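PDB 6MX6: Pre-mRNA-processing-splicing factor 8 from Cryptococcus neoformans var. grubii serotype A, which is represented here by its intein, which probably excises itself and joins the flanking host segments by protein splicing. Local coordinates for residues T40-V45 against G156-K161; R50-K55 against T102-V107. All blocks are in the same frame, centred on the assembly; numbering follows the deposited sequence.

How the contacts relate
The two contacts illustrate how a compact, strand-rich chain uses different chemistry in different places. Contact 1 joins neighbouring strands, 38-49 and 152-159, inside a four-stranded antiparallel sheet, and backbone hydrogen bonds dominate it. Contact 2 sets helix 103-108 against strand 52-56 of a six-stranded sheet and relies on side chains alone, with no hydrogen bond crossing it. Both are partly buried, but contact 1 includes two exposed residues, Lys43 and Val45, whereas no residue touching in contact 2 is exposed. Their centres lie about 20 Å apart and their nearest atoms about 10 Å. Strand 38-49 leads into strand 52-56, and contact 2 is nested within the loop that contact 1 closes.

Contact 1: T40-V45 against G156-K161; sequences TASKIV and GFVVDK
Ser42 and Val158 form an antiparallel hydrogen-bonded pair, as do Val45 and Gly156, and the register slips by one residue between them, making a beta bulge across from Phe157. The Val158 N to Ser42 O bond measures 2.8 Å and the Val45 N to Gly156 O bond 2.9 Å, so both sides of the bulge remain firmly paired. Where the strand ends, Asp160 extends the pairing with both backbone and side chain: its backbone N donates to Thr40 O, while OD1 takes the Thr40 N-H at 2.6 Å, met from above the carboxylate plane. With CG between the backbone N and the carbonyl carbon (chi1 69°), the carboxylate folds back onto Thr40; the Thr40 hydroxyl turns to Gln30 instead.

Most side chains divide between the two faces. Ala41 CB lies over one face of the Phe157 ring, 4.1 Å from CD1 and offset toward the rim. Ile44 starts away from the partner strand, yet its CD1 returns to within 3.7 Å of Phe157 CB. On the other face, Val158 CG2 presses to 3.2 Å from Ser42 OG. Lys43, in the bulge, brings CB, CG and CD against the same methyl. Val159 O also accepts from the side chain of Asn175, by its sequence position probably the terminal asparagine of the intein. A bulged antiparallel strand pair close to that residue fits the all-beta Hint fold of inteins.

Contact 2: R50-K55 against T102-V107; sequences RLYRIK and TVDDFV
Tyr52 of strand 52-56 meets the start of helix 103-108 through its ring, and the contact is almost wholly apolar. The axes of the short strand and helix segments lie 11.1 Å apart at an angle of 62°, a gap spanned by side chains.

CH-pi packing comes first. Val103 CG1 sits over one face of the Tyr52 ring, 4.1 Å from the centroid and 27° off the normal, displaced toward the CG and CD1 end; its distance to CG is 3.7 Å. This methyl is the branch anti to the backbone N (chi1 163°), which carries it out from the helix onto the tyrosine.

Dispersion contacts extend the patch. One turn later, Val107 approaches the ring obliquely, its CG2 3.8 Å from Tyr52 CE2, so two valines four residues apart meet a single aromatic side chain. Ile54 touches more loosely, with CD1 4.5 Å from Val103 CG2. Leu71 of strand 70-76 borders both Ile54 and Val103, while Ile145 lies against Ile54 and Val107.

Polar bonds stay within the helix and its cap or lead out of the contact. Thr102 is the N-cap, its OG1 accepting from Asp105 N at 3.2 Å, and Val107 N bonds back to Val103 O, fixing the spacing of the two valines. Asp104 bonds through OD2 to His67, probably the second position of the Thr-x-x-His motif of inteins rather than its histidine.

Cohesion between strand and helix therefore rests on shape and hydrophobic burial, whereas the four-residue spacing, held by the helix's own hydrogen bonds, puts both valines on the same side.

Contact 1: T40-V45 against G156-K161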
ATOM      1  N   THR A  40     -12.678  -0.506  -9.310  1.00 29.82           N
ATOM      2  CA  THR A  40     -13.094  -1.889  -9.491  1.00 34.58           C
ATOM      3  C   THR A  40     -11.880  -2.798  -9.348  1.00 27.27           C
ATOM      4  O   THR A  40     -10.831  -2.535  -9.942  1.00 28.40           O
ATOM      5  CB  THR A  40     -13.756  -2.096 -10.856  1.00 32.62           C
ATOM      6  OG1 THR A  40     -14.964  -1.331 -10.915  1.00 35.68           O
ATOM      7  CG2 THR A  40     -14.098  -3.561 -11.056  1.00 33.69           C
ATOM      8  N   ALA A  41     -12.025  -3.849  -8.551  1.00 30.92           N
ATOM      9  CA  ALA A  41     -10.976  -4.839  -8.360  1.00 32.20           C
ATOM     10  C   ALA A  41     -11.210  -6.036  -9.270  1.00 31.28           C
ATOM     11  O   ALA A  41     -12.350  -6.443  -9.517  1.00 30.20           O
ATOM     12  CB  ALA A  41     -10.920  -5.298  -6.900  1.00 31.20           C
ATOM     13  N   SER A  42     -10.115  -6.605  -9.770  1.00 34.20           N
ATOM     14  CA  SER A  42     -10.199  -7.805 -10.590  1.00 38.73           C
ATOM     15  C   SER A  42      -8.925  -8.619 -10.423  1.00 32.62           C
ATOM     16  O   SER A  42      -7.959  -8.180  -9.795  1.00 27.48           O
ATOM     17  CB  SER A  42     -10.434  -7.468 -12.069  1.00 35.64           C
ATOM     18  OG  SER A  42      -9.413  -6.639 -12.587  1.00 32.52           O
ATOM     19  N   LYS A  43      -8.941  -9.823 -10.993  1.00 29.99           N
ATOM     20  CA  LYS A  43      -7.757 -10.682 -11.050  1.00 31.16           C
ATOM     21  C   LYS A  43      -7.258 -11.027  -9.643  1.00 23.85           C
ATOM     22  O   LYS A  43      -6.085 -10.862  -9.316  1.00 24.15           O
ATOM     23  CB  LYS A  43      -6.642 -10.022 -11.865  1.00 31.02           C
ATOM     24  CG  LYS A  43      -6.945  -9.779 -13.338  1.00 41.58           C
ATOM     25  CD  LYS A  43      -5.677  -9.328 -14.068  1.00 46.34           C
ATOM     26  CE  LYS A  43      -5.941  -9.005 -15.536  1.00 58.74           C
ATOM     27  NZ  LYS A  43      -5.761  -7.550 -15.851  1.00 46.94           N
ATOM     28  N   ILE A  44      -8.174 -11.548  -8.829  1.00 27.59           N
ATOM     29  CA  ILE A  44      -7.862 -11.949  -7.458  1.00 28.44           C
ATOM     30  C   ILE A  44      -6.846 -13.085  -7.483  1.00 30.73           C
ATOM     31  O   ILE A  44      -7.086 -14.140  -8.077  1.00 26.15           O
ATOM     32  CB  ILE A  44      -9.133 -12.376  -6.713  1.00 30.71           C
ATOM     33  CG1 ILE A  44     -10.283 -11.413  -7.002  1.00 35.82           C
ATOM     34  CG2 ILE A  44      -8.860 -12.528  -5.222  1.00 29.78           C
ATOM     35  CD1 ILE A  44     -10.013  -9.999  -6.610  1.00 25.31           C
ATOM     36  N   VAL A  45      -5.718 -12.892  -6.800  1.00 22.05           N
ATOM     37  CA  VAL A  45      -4.688 -13.919  -6.715  1.00 19.30           C
ATOM     38  C   VAL A  45      -4.254 -14.061  -5.261  1.00 29.29           C
ATOM     39  O   VAL A  45      -4.438 -13.156  -4.445  1.00 23.38           O
ATOM     40  CB  VAL A  45      -3.480 -13.596  -7.613  1.00 25.36           C
ATOM     41  CG1 VAL A  45      -3.865 -13.736  -9.079  1.00 23.88           C
ATOM     42  CG2 VAL A  45      -2.985 -12.189  -7.325  1.00 27.78           C
ATOM     43  N   GLY A 156      -3.707 -10.479  -3.636  1.00 17.72           N
ATOM     44  CA  GLY A 156      -3.497  -9.371  -4.541  1.00 21.89           C
ATOM     45  C   GLY A 156      -4.627  -9.290  -5.552  1.00 24.81           C
ATOM     46  O   GLY A 156      -5.417 -10.220  -5.708  1.00 22.44           O
ATOM     47  N   PHE A 157      -4.695  -8.147  -6.222  1.00 23.97           N
ATOM     48  CA  PHE A 157      -5.664  -7.911  -7.284  1.00 21.89           C
ATOM     49  C   PHE A 157      -5.218  -6.667  -8.033  1.00 29.23           C
ATOM     50  O   PHE A 157      -4.339  -5.930  -7.582  1.00 28.22           O
ATOM     51  CB  PHE A 157      -7.099  -7.764  -6.752  1.00 26.76           C
ATOM     52  CG  PHE A 157      -7.228  -6.854  -5.555  1.00 26.33           C
ATOM     53  CD1 PHE A 157      -7.041  -5.488  -5.679  1.00 25.84           C
ATOM     54  CD2 PHE A 157      -7.565  -7.367  -4.311  1.00 23.31           C
ATOM     55  CE1 PHE A 157      -7.174  -4.649  -4.580  1.00 25.48           C
ATOM     56  CE2 PHE A 157      -7.690  -6.536  -3.205  1.00 25.15           C
ATOM     57  CZ  PHE A 157      -7.496  -5.177  -3.344  1.00 32.61           C
ATOM     58  N   VAL A 158      -5.817  -6.449  -9.189  1.00 34.71           N
ATOM     59  CA  VAL A 158      -5.604  -5.209  -9.917  1.00 31.75           C
ATOM     60  C   VAL A 158      -6.805  -4.315  -9.669  1.00 28.09           C
ATOM     61  O   VAL A 158      -7.908  -4.775  -9.351  1.00 30.56           O
ATOM     62  CB  VAL A 158      -5.375  -5.420 -11.430  1.00 37.52           C
ATOM     63  CG1 VAL A 158      -3.929  -5.817 -11.696  1.00 35.10           C
ATOM     64  CG2 VAL A 158      -6.323  -6.447 -11.970  1.00 35.81           C
ATOM     65  N   VAL A 159      -6.570  -3.020  -9.795  1.00 32.56           N
ATOM     66  CA  VAL A 159      -7.583  -1.998  -9.606  1.00 31.57           C
ATOM     67  C   VAL A 159      -7.547  -1.102 -10.835  1.00 25.18           C
ATOM     68  O   VAL A 159      -6.470  -0.798 -11.354  1.00 27.48           O
ATOM     69  CB  VAL A 159      -7.320  -1.202  -8.306  1.00 36.07           C
ATOM     70  CG1 VAL A 159      -7.943   0.174  -8.362  1.00 32.22           C
ATOM     71  CG2 VAL A 159      -7.830  -1.974  -7.101  1.00 34.78           C
ATOM     72  N   ASP A 160      -8.722  -0.699 -11.315  1.00 39.59           N
ATOM     73  CA  ASP A 160      -8.815   0.105 -12.527  1.00 39.18           C
ATOM     74  C   ASP A 160      -8.446   1.558 -12.223  1.00 48.12           C
ATOM     75  O   ASP A 160      -7.968   1.891 -11.134  1.00 42.23           O
ATOM     76  CB  ASP A 160     -10.213  -0.014 -13.134  1.00 40.52           C
ATOM     77  CG  ASP A 160     -11.286   0.646 -12.280  1.00 48.04           C
ATOM     78  OD1 ASP A 160     -11.157   0.645 -11.035  1.00 46.40           O
ATOM     79  OD2 ASP A 160     -12.268   1.159 -12.857  1.00 53.63           O
ATOM     80  N   LYS A 161      -8.666   2.434 -13.204  1.00 45.50           N
ATOM     81  CA  LYS A 161      -8.431   3.884 -13.098  1.00 39.31           C
ATOM     82  C   LYS A 161      -6.955   4.094 -12.766  1.00 42.04           C
ATOM     83  O   LYS A 161      -6.098   3.513 -13.451  1.00 41.56           O
ATOM     84  CB  LYS A 161      -9.423   4.498 -12.115  1.00 36.35           C
ATOM     85  CG  LYS A 161     -10.880   4.435 -12.565  1.00 48.10           C
ATOM     86  CD  LYS A 161     -11.791   5.180 -11.598  1.00 51.81           C
ATOM     87  CE  LYS A 161     -13.231   5.200 -12.087  1.00 48.05           C
ATOM     88  NZ  LYS A 161     -14.150   5.803 -11.081  1.00 51.55           N
TER

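Contact 2: R50-K55 against T102-V107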
ATOM      1  N   ARG A  50       7.606 -15.076   2.283  1.00 16.57           N
ATOM      2  CA  ARG A  50       8.174 -14.118   3.224  1.00 14.77           C
ATOM      3  C   ARG A  50       7.931 -12.704   2.718  1.00 15.06           C
ATOM      4  O   ARG A  50       8.405 -12.335   1.642  1.00 18.14           O
ATOM      5  CB  ARG A  50       9.668 -14.378   3.409  1.00 16.12           C
ATOM      6  CG  ARG A  50       9.932 -15.657   4.174  1.00 20.60           C
ATOM      7  CD  ARG A  50      11.387 -16.058   4.095  1.00 14.24           C
ATOM      8  NE  ARG A  50      12.219 -15.214   4.953  1.00 16.50           N
ATOM      9  CZ  ARG A  50      13.516 -15.414   5.163  1.00 16.92           C
ATOM     10  NH1 ARG A  50      14.132 -16.439   4.596  1.00 16.19           N
ATOM     11  NH2 ARG A  50      14.190 -14.597   5.962  1.00 19.42           N
ATOM     12  N   LEU A  51       7.212 -11.908   3.503  1.00 13.25           N
ATOM     13  CA  LEU A  51       6.828 -10.564   3.102  1.00 11.68           C
ATOM     14  C   LEU A  51       7.769  -9.536   3.723  1.00 14.46           C
ATOM     15  O   LEU A  51       8.584  -9.840   4.594  1.00 18.27           O
ATOM     16  CB  LEU A  51       5.382 -10.282   3.517  1.00 15.49           C
ATOM     17  CG  LEU A  51       4.366 -11.307   3.005  1.00 18.78           C
ATOM     18  CD1 LEU A  51       2.955 -10.958   3.500  1.00 17.64           C
ATOM     19  CD2 LEU A  51       4.413 -11.336   1.491  1.00 21.29           C
ATOM     20  N   TYR A  52       7.633  -8.297   3.270  1.00 13.47           N
ATOM     21  CA  TYR A  52       8.348  -7.173   3.850  1.00 12.84           C
ATOM     22  C   TYR A  52       7.408  -6.418   4.770  1.00 16.66           C
ATOM     23  O   TYR A  52       6.265  -6.146   4.395  1.00 14.76           O
ATOM     24  CB  TYR A  52       8.870  -6.232   2.768  1.00 14.29           C
ATOM     25  CG  TYR A  52      10.117  -6.771   2.136  1.00 15.01           C
ATOM     26  CD1 TYR A  52      10.049  -7.696   1.103  1.00 19.35           C
ATOM     27  CD2 TYR A  52      11.356  -6.395   2.603  1.00 17.81           C
ATOM     28  CE1 TYR A  52      11.201  -8.211   0.536  1.00 19.82           C
ATOM     29  CE2 TYR A  52      12.512  -6.898   2.048  1.00 18.20           C
ATOM     30  CZ  TYR A  52      12.431  -7.800   1.015  1.00 18.23           C
ATOM     31  OH  TYR A  52      13.592  -8.289   0.479  1.00 29.71           O
ATOM     32  N   ARG A  53       7.898  -6.085   5.963  1.00 14.43           N
ATOM     33  CA  ARG A  53       7.164  -5.274   6.929  1.00 12.61           C
ATOM     34  C   ARG A  53       7.712  -3.853   6.891  1.00 16.28           C
ATOM     35  O   ARG A  53       8.916  -3.640   7.087  1.00 14.08           O
ATOM     36  CB  ARG A  53       7.287  -5.860   8.339  1.00 13.94           C
ATOM     37  CG  ARG A  53       6.571  -5.025   9.414  1.00 16.18           C
ATOM     38  CD  ARG A  53       6.613  -5.686  10.782  1.00 19.17           C
ATOM     39  NE  ARG A  53       5.963  -6.990  10.724  1.00 19.16           N
ATOM     40  CZ  ARG A  53       4.665  -7.186  10.925  1.00 21.90           C
ATOM     41  NH1 ARG A  53       3.875  -6.164  11.247  1.00 17.68           N
ATOM     42  NH2 ARG A  53       4.155  -8.412  10.817  1.00 24.61           N
ATOM     43  N   ILE A  54       6.828  -2.890   6.643  1.00 16.81           N
ATOM     44  CA  ILE A  54       7.155  -1.471   6.624  1.00 17.62           C
ATOM     45  C   ILE A  54       6.542  -0.838   7.860  1.00 15.81           C
ATOM     46  O   ILE A  54       5.321  -0.921   8.071  1.00 17.39           O
ATOM     47  CB  ILE A  54       6.643  -0.787   5.346  1.00 18.95           C
ATOM     48  CG1 ILE A  54       7.238  -1.472   4.122  1.00 19.40           C
ATOM     49  CG2 ILE A  54       7.007   0.704   5.364  1.00 21.56           C
ATOM     50  CD1 ILE A  54       6.565  -1.092   2.806  1.00 23.70           C
ATOM     51  N   LYS A  55       7.392  -0.216   8.680  1.00 15.17           N
ATOM     52  CA  LYS A  55       6.974   0.513   9.872  1.00 16.48           C
ATOM     53  C   LYS A  55       7.272   1.993   9.700  1.00 15.93           C
ATOM     54  O   LYS A  55       8.362   2.368   9.246  1.00 18.16           O
ATOM     55  CB  LYS A  55       7.706   0.017  11.125  1.00 17.67           C
ATOM     56  CG  LYS A  55       7.448  -1.432  11.516  1.00 25.58           C
ATOM     57  CD  LYS A  55       8.235  -1.768  12.775  1.00 36.58           C
ATOM     58  CE  LYS A  55       7.517  -2.785  13.645  1.00 33.25           C
ATOM     59  NZ  LYS A  55       6.195  -2.296  14.098  1.00 32.55           N
ATOM     60  N   THR A 102       8.752  -0.149  -6.591  1.00 22.94           N
ATOM     61  CA  THR A 102       8.531  -1.460  -6.003  1.00 21.47           C
ATOM     62  C   THR A 102       9.276  -1.568  -4.679  1.00 22.71           C
ATOM     63  O   THR A 102      10.274  -0.878  -4.442  1.00 20.55           O
ATOM     64  CB  THR A 102       8.986  -2.578  -6.944  1.00 28.20           C
ATOM     65  OG1 THR A 102      10.415  -2.560  -7.066  1.00 24.41           O
ATOM     66  CG2 THR A 102       8.329  -2.434  -8.320  1.00 25.91           C
ATOM     67  N   VAL A 103       8.769  -2.443  -3.808  1.00 21.24           N
ATOM     68  CA  VAL A 103       9.433  -2.702  -2.535  1.00 22.66           C
ATOM     69  C   VAL A 103      10.870  -3.165  -2.764  1.00 22.62           C
ATOM     70  O   VAL A 103      11.781  -2.755  -2.043  1.00 24.40           O
ATOM     71  CB  VAL A 103       8.618  -3.715  -1.702  1.00 17.38           C
ATOM     72  CG1 VAL A 103       9.461  -4.299  -0.591  1.00 25.01           C
ATOM     73  CG2 VAL A 103       7.347  -3.063  -1.130  1.00 20.48           C
ATOM     74  N   ASP A 104      11.106  -4.002  -3.782  1.00 17.30           N
ATOM     75  CA  ASP A 104      12.469  -4.485  -4.039  1.00 20.93           C
ATOM     76  C   ASP A 104      13.431  -3.325  -4.300  1.00 28.30           C
ATOM     77  O   ASP A 104      14.521  -3.237  -3.700  1.00 27.97           O
ATOM     78  CB  ASP A 104      12.469  -5.437  -5.236  1.00 28.68           C
ATOM     79  CG  ASP A 104      12.314  -6.889  -4.839  1.00 44.92           C
ATOM     80  OD1 ASP A 104      12.602  -7.234  -3.666  1.00 38.69           O
ATOM     81  OD2 ASP A 104      11.901  -7.689  -5.710  1.00 36.49           O
ATOM     82  N   ASP A 105      13.024  -2.415  -5.190  1.00 24.98           N
ATOM     83  CA  ASP A 105      13.876  -1.299  -5.573  1.00 22.07           C
ATOM     84  C   ASP A 105      14.066  -0.332  -4.417  1.00 25.95           C
ATOM     85  O   ASP A 105      15.162   0.208  -4.227  1.00 27.77           O
ATOM     86  CB  ASP A 105      13.283  -0.575  -6.782  1.00 32.17           C
ATOM     87  CG  ASP A 105      13.420  -1.376  -8.074  1.00 42.87           C
ATOM     88  OD1 ASP A 105      14.351  -2.202  -8.178  1.00 35.19           O
ATOM     89  OD2 ASP A 105      12.604  -1.161  -8.996  1.00 39.55           O
ATOM     90  N   PHE A 106      13.009  -0.100  -3.635  1.00 21.61           N
ATOM     91  CA  PHE A 106      13.112   0.799  -2.492  1.00 20.80           C
ATOM     92  C   PHE A 106      14.038   0.227  -1.429  1.00 20.59           C
ATOM     93  O   PHE A 106      14.890   0.935  -0.884  1.00 21.77           O
ATOM     94  CB  PHE A 106      11.725   1.057  -1.911  1.00 21.44           C
ATOM     95  CG  PHE A 106      11.729   2.030  -0.774  1.00 24.62           C
ATOM     96  CD1 PHE A 106      11.738   3.394  -1.018  1.00 27.00           C
ATOM     97  CD2 PHE A 106      11.727   1.581   0.536  1.00 23.40           C
ATOM     98  CE1 PHE A 106      11.732   4.295   0.026  1.00 25.35           C
ATOM     99  CE2 PHE A 106      11.731   2.480   1.583  1.00 31.51           C
ATOM    100  CZ  PHE A 106      11.735   3.838   1.324  1.00 26.16           C
ATOM    101  N   VAL A 107      13.880  -1.065  -1.132  1.00 20.06           N
ATOM    102  CA  VAL A 107      14.724  -1.744  -0.153  1.00 20.40           C
ATOM    103  C   VAL A 107      16.192  -1.605  -0.529  1.00 27.23           C
ATOM    104  O   VAL A 107      17.059  -1.420   0.340  1.00 23.44           O
ATOM    105  CB  VAL A 107      14.306  -3.226  -0.050  1.00 25.28           C
ATOM    106  CG1 VAL A 107      15.466  -4.095   0.416  1.00 24.13           C
ATOM    107  CG2 VAL A 107      13.119  -3.380   0.868  1.00 22.71           C
TER